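PDB 6R82: GTPase-activating protein skywalker from Drosophila melanogaster, which acts as a GTPase-activating protein for Rab35 and so controls the recycling and turnover of synaptic vesicle proteins through endosomal trafficking at neuromuscular boutons. Local coordinates for residues 71-80 and 129-138. Sequence-based numbering, arbitrary orientation.
Sequences AYCSSRWFER and MAADSKMITI
W77 drives its indole between M129 and I136, whose side chains close on opposite faces of the six-membered ring in the buried interior of the TLDc domain. This packs the end of strand 68-73 and the loop and 3-10 segment that follow onto the β-hairpin of strands 129-131 and 135-138. Both clamps are CH-π contacts: M129 CE stands 3.4 Å from the centroid of the six-membered ring of W77, while I136 CD1 sits at the same distance over the opposite face. M129 bends at its last torsion (chi3 67°), bringing CE close over the ring and leaving SD 5.0 Å from that centroid, a Met-aromatic contact at longer range. The ring's far edge points into the hairpin, with I138 CG1 in its plane, 4.0 Å from W77 CH2. Obliquely to the ring, A131 CB lies 3.7 Å from W77 CE3. With W77 cut back to an alanine, a gap would probably open between M129 and I136, and the M129 methyl would lose the ring that it covers.

Beside the indole, C73 CB touches M129 CE at 3.6 Å, and I138 CD1 reaches both A71 CB and C73 SG. The aliphatic part of R80 lies against A131, and its guanidinium pairs with E52. Helix 44-51 adds F47, edge-to-face with W77, and Y48, which packs on A131 and I136 and makes a cation-π contact with R80.

Backbone bonds between A130 and T137 pair the hairpin strands, and at the turn D132 OD1 accepts from K134 N, an Asx turn, and from M135 N, completing an Asx motif. On the other segment, W77 O takes R80 N and R80 NH1 from opposite faces of its carbonyl plane; the NH1 bond is 3.0 Å long, with its donor 60° out of that plane.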
# COMPACT_ATOMS: atom_id res chain seq x y z
N ALA A 71 -1.99 0.87 2.50
CA ALA A 71 -2.46 -0.45 2.09
C ALA A 71 -1.53 -1.54 2.59
O ALA A 71 -0.31 -1.37 2.61
CB ALA A 71 -2.58 -0.55 0.57
N TYR A 72 -2.12 -2.67 2.95
CA TYR A 72 -1.39 -3.92 3.12
C TYR A 72 -1.31 -4.59 1.75
O TYR A 72 -2.35 -4.85 1.13
CB TYR A 72 -2.10 -4.80 4.16
CG TYR A 72 -1.53 -6.18 4.33
CD1 TYR A 72 -0.40 -6.40 5.11
CD2 TYR A 72 -2.11 -7.27 3.71
CE1 TYR A 72 0.13 -7.68 5.27
CE2 TYR A 72 -1.58 -8.56 3.86
CZ TYR A 72 -0.47 -8.74 4.64
OH TYR A 72 0.05 -10.00 4.80
N CYS A 73 -0.10 -4.86 1.28
CA CYS A 73 0.12 -5.43 -0.05
C CYS A 73 0.59 -6.87 0.07
O CYS A 73 1.63 -7.14 0.68
CB CYS A 73 1.14 -4.61 -0.82
SG CYS A 73 0.69 -2.85 -0.93
N SER A 74 -0.13 -7.79 -0.56
CA SER A 74 0.15 -9.21 -0.38
C SER A 74 1.43 -9.68 -1.09
O SER A 74 2.03 -10.66 -0.66
CB SER A 74 -1.03 -10.03 -0.89
OG SER A 74 -1.26 -9.73 -2.26
N SER A 75 1.87 -9.02 -2.17
CA SER A 75 2.85 -9.62 -3.06
C SER A 75 4.04 -8.70 -3.30
O SER A 75 3.94 -7.48 -3.12
CB SER A 75 2.21 -9.98 -4.41
OG SER A 75 0.98 -10.65 -4.20
N ARG A 76 5.16 -9.28 -3.72
CA ARG A 76 6.34 -8.45 -3.95
C ARG A 76 6.14 -7.55 -5.16
O ARG A 76 5.53 -7.94 -6.16
CB ARG A 76 7.60 -9.30 -4.10
CG ARG A 76 7.43 -10.57 -4.79
CD ARG A 76 8.63 -11.48 -4.64
NE ARG A 76 8.30 -12.59 -5.51
CZ ARG A 76 8.96 -12.94 -6.60
NH1 ARG A 76 10.08 -12.30 -6.95
NH2 ARG A 76 8.51 -13.96 -7.32
N TRP A 77 6.62 -6.31 -5.04
CA TRP A 77 6.51 -5.40 -6.17
C TRP A 77 7.34 -5.87 -7.35
O TRP A 77 7.08 -5.46 -8.48
CB TRP A 77 6.90 -3.98 -5.74
CG TRP A 77 5.86 -3.32 -4.85
CD1 TRP A 77 5.93 -3.15 -3.50
CD2 TRP A 77 4.60 -2.74 -5.26
NE1 TRP A 77 4.80 -2.51 -3.04
CE2 TRP A 77 3.97 -2.25 -4.10
CE3 TRP A 77 3.96 -2.60 -6.49
CZ2 TRP A 77 2.72 -1.61 -4.13
CZ3 TRP A 77 2.70 -1.98 -6.52
CH2 TRP A 77 2.10 -1.49 -5.35
N PHE A 78 8.32 -6.75 -7.11
CA PHE A 78 9.06 -7.39 -8.19
C PHE A 78 8.13 -8.01 -9.23
O PHE A 78 8.49 -8.09 -10.40
CB PHE A 78 9.97 -8.48 -7.61
CG PHE A 78 10.86 -9.16 -8.62
CD1 PHE A 78 12.11 -8.64 -8.93
CD2 PHE A 78 10.47 -10.36 -9.23
CE1 PHE A 78 12.96 -9.27 -9.84
CE2 PHE A 78 11.30 -11.01 -10.14
CZ PHE A 78 12.54 -10.47 -10.45
N GLU A 79 6.95 -8.48 -8.81
CA GLU A 79 6.05 -9.15 -9.73
C GLU A 79 5.33 -8.20 -10.69
O GLU A 79 4.55 -8.67 -11.52
CB GLU A 79 5.02 -9.98 -8.94
CG GLU A 79 5.67 -11.22 -8.27
CD GLU A 79 4.69 -12.08 -7.47
OE1 GLU A 79 3.47 -11.83 -7.52
OE2 GLU A 79 5.15 -13.02 -6.79
N ARG A 80 5.58 -6.89 -10.62
CA ARG A 80 4.93 -5.96 -11.52
C ARG A 80 5.24 -6.25 -12.99
O ARG A 80 4.50 -5.79 -13.87
CB ARG A 80 5.33 -4.52 -11.18
CG ARG A 80 6.82 -4.27 -11.37
CD ARG A 80 7.27 -2.95 -10.76
NE ARG A 80 8.68 -2.68 -11.07
CZ ARG A 80 9.72 -3.13 -10.36
NH1 ARG A 80 9.53 -3.91 -9.28
NH2 ARG A 80 10.95 -2.83 -10.74
N MET A 129 -2.74 -4.70 -7.25
CA MET A 129 -1.52 -3.92 -7.32
C MET A 129 -1.08 -3.80 -8.78
O MET A 129 -1.24 -4.74 -9.56
CB MET A 129 -0.36 -4.57 -6.52
CG MET A 129 -0.68 -4.92 -5.04
SD MET A 129 0.50 -6.11 -4.32
CE MET A 129 2.00 -5.11 -4.30
N ALA A 130 -0.51 -2.65 -9.13
CA ALA A 130 0.11 -2.44 -10.44
C ALA A 130 1.19 -1.38 -10.30
O ALA A 130 1.08 -0.47 -9.48
CB ALA A 130 -0.93 -2.02 -11.49
N ALA A 131 2.26 -1.50 -11.09
CA ALA A 131 3.38 -0.58 -10.95
C ALA A 131 4.25 -0.60 -12.20
O ALA A 131 4.46 -1.66 -12.80
CB ALA A 131 4.24 -0.92 -9.72
N ASP A 132 4.79 0.56 -12.56
CA ASP A 132 5.75 0.64 -13.66
C ASP A 132 6.69 1.81 -13.38
O ASP A 132 6.82 2.25 -12.24
CB ASP A 132 5.02 0.72 -15.01
CG ASP A 132 4.13 1.96 -15.15
OD1 ASP A 132 4.33 2.97 -14.43
OD2 ASP A 132 3.23 1.93 -16.03
N SER A 133 7.33 2.33 -14.43
CA SER A 133 8.29 3.41 -14.22
C SER A 133 7.63 4.76 -14.03
O SER A 133 8.30 5.71 -13.60
CB SER A 133 9.27 3.48 -15.39
OG SER A 133 8.64 4.01 -16.55
N LYS A 134 6.34 4.88 -14.33
CA LYS A 134 5.64 6.15 -14.21
C LYS A 134 4.75 6.24 -12.98
O LYS A 134 4.45 7.35 -12.53
CB LYS A 134 4.78 6.42 -15.45
CG LYS A 134 5.54 6.45 -16.79
CD LYS A 134 6.71 7.39 -16.75
CE LYS A 134 6.30 8.79 -17.22
NZ LYS A 134 7.37 9.79 -16.94
N MET A 135 4.29 5.11 -12.45
CA MET A 135 3.30 5.16 -11.37
C MET A 135 3.29 3.86 -10.59
O MET A 135 3.69 2.79 -11.07
CB MET A 135 1.89 5.43 -11.91
CG MET A 135 1.39 4.35 -12.84
SD MET A 135 0.60 2.95 -12.00
CE MET A 135 1.07 1.58 -13.07
N ILE A 136 2.76 3.96 -9.38
CA ILE A 136 2.41 2.83 -8.54
C ILE A 136 0.96 3.02 -8.12
O ILE A 136 0.55 4.14 -7.78
CB ILE A 136 3.36 2.73 -7.33
CG1 ILE A 136 3.32 1.35 -6.71
CG2 ILE A 136 3.09 3.81 -6.28
CD1 ILE A 136 4.70 0.85 -6.33
N THR A 137 0.16 1.96 -8.21
CA THR A 137 -1.26 2.08 -7.91
C THR A 137 -1.74 0.84 -7.16
O THR A 137 -1.17 -0.25 -7.31
CB THR A 137 -2.11 2.30 -9.19
OG1 THR A 137 -3.48 2.54 -8.84
CG2 THR A 137 -2.04 1.11 -10.09
N ILE A 138 -2.78 1.02 -6.35
CA ILE A 138 -3.38 -0.06 -5.56
C ILE A 138 -4.89 0.09 -5.60
O ILE A 138 -5.42 1.16 -5.31
CB ILE A 138 -2.89 -0.04 -4.09
CG1 ILE A 138 -1.37 -0.14 -4.02
CG2 ILE A 138 -3.58 -1.14 -3.28
CD1 ILE A 138 -0.82 0.25 -2.67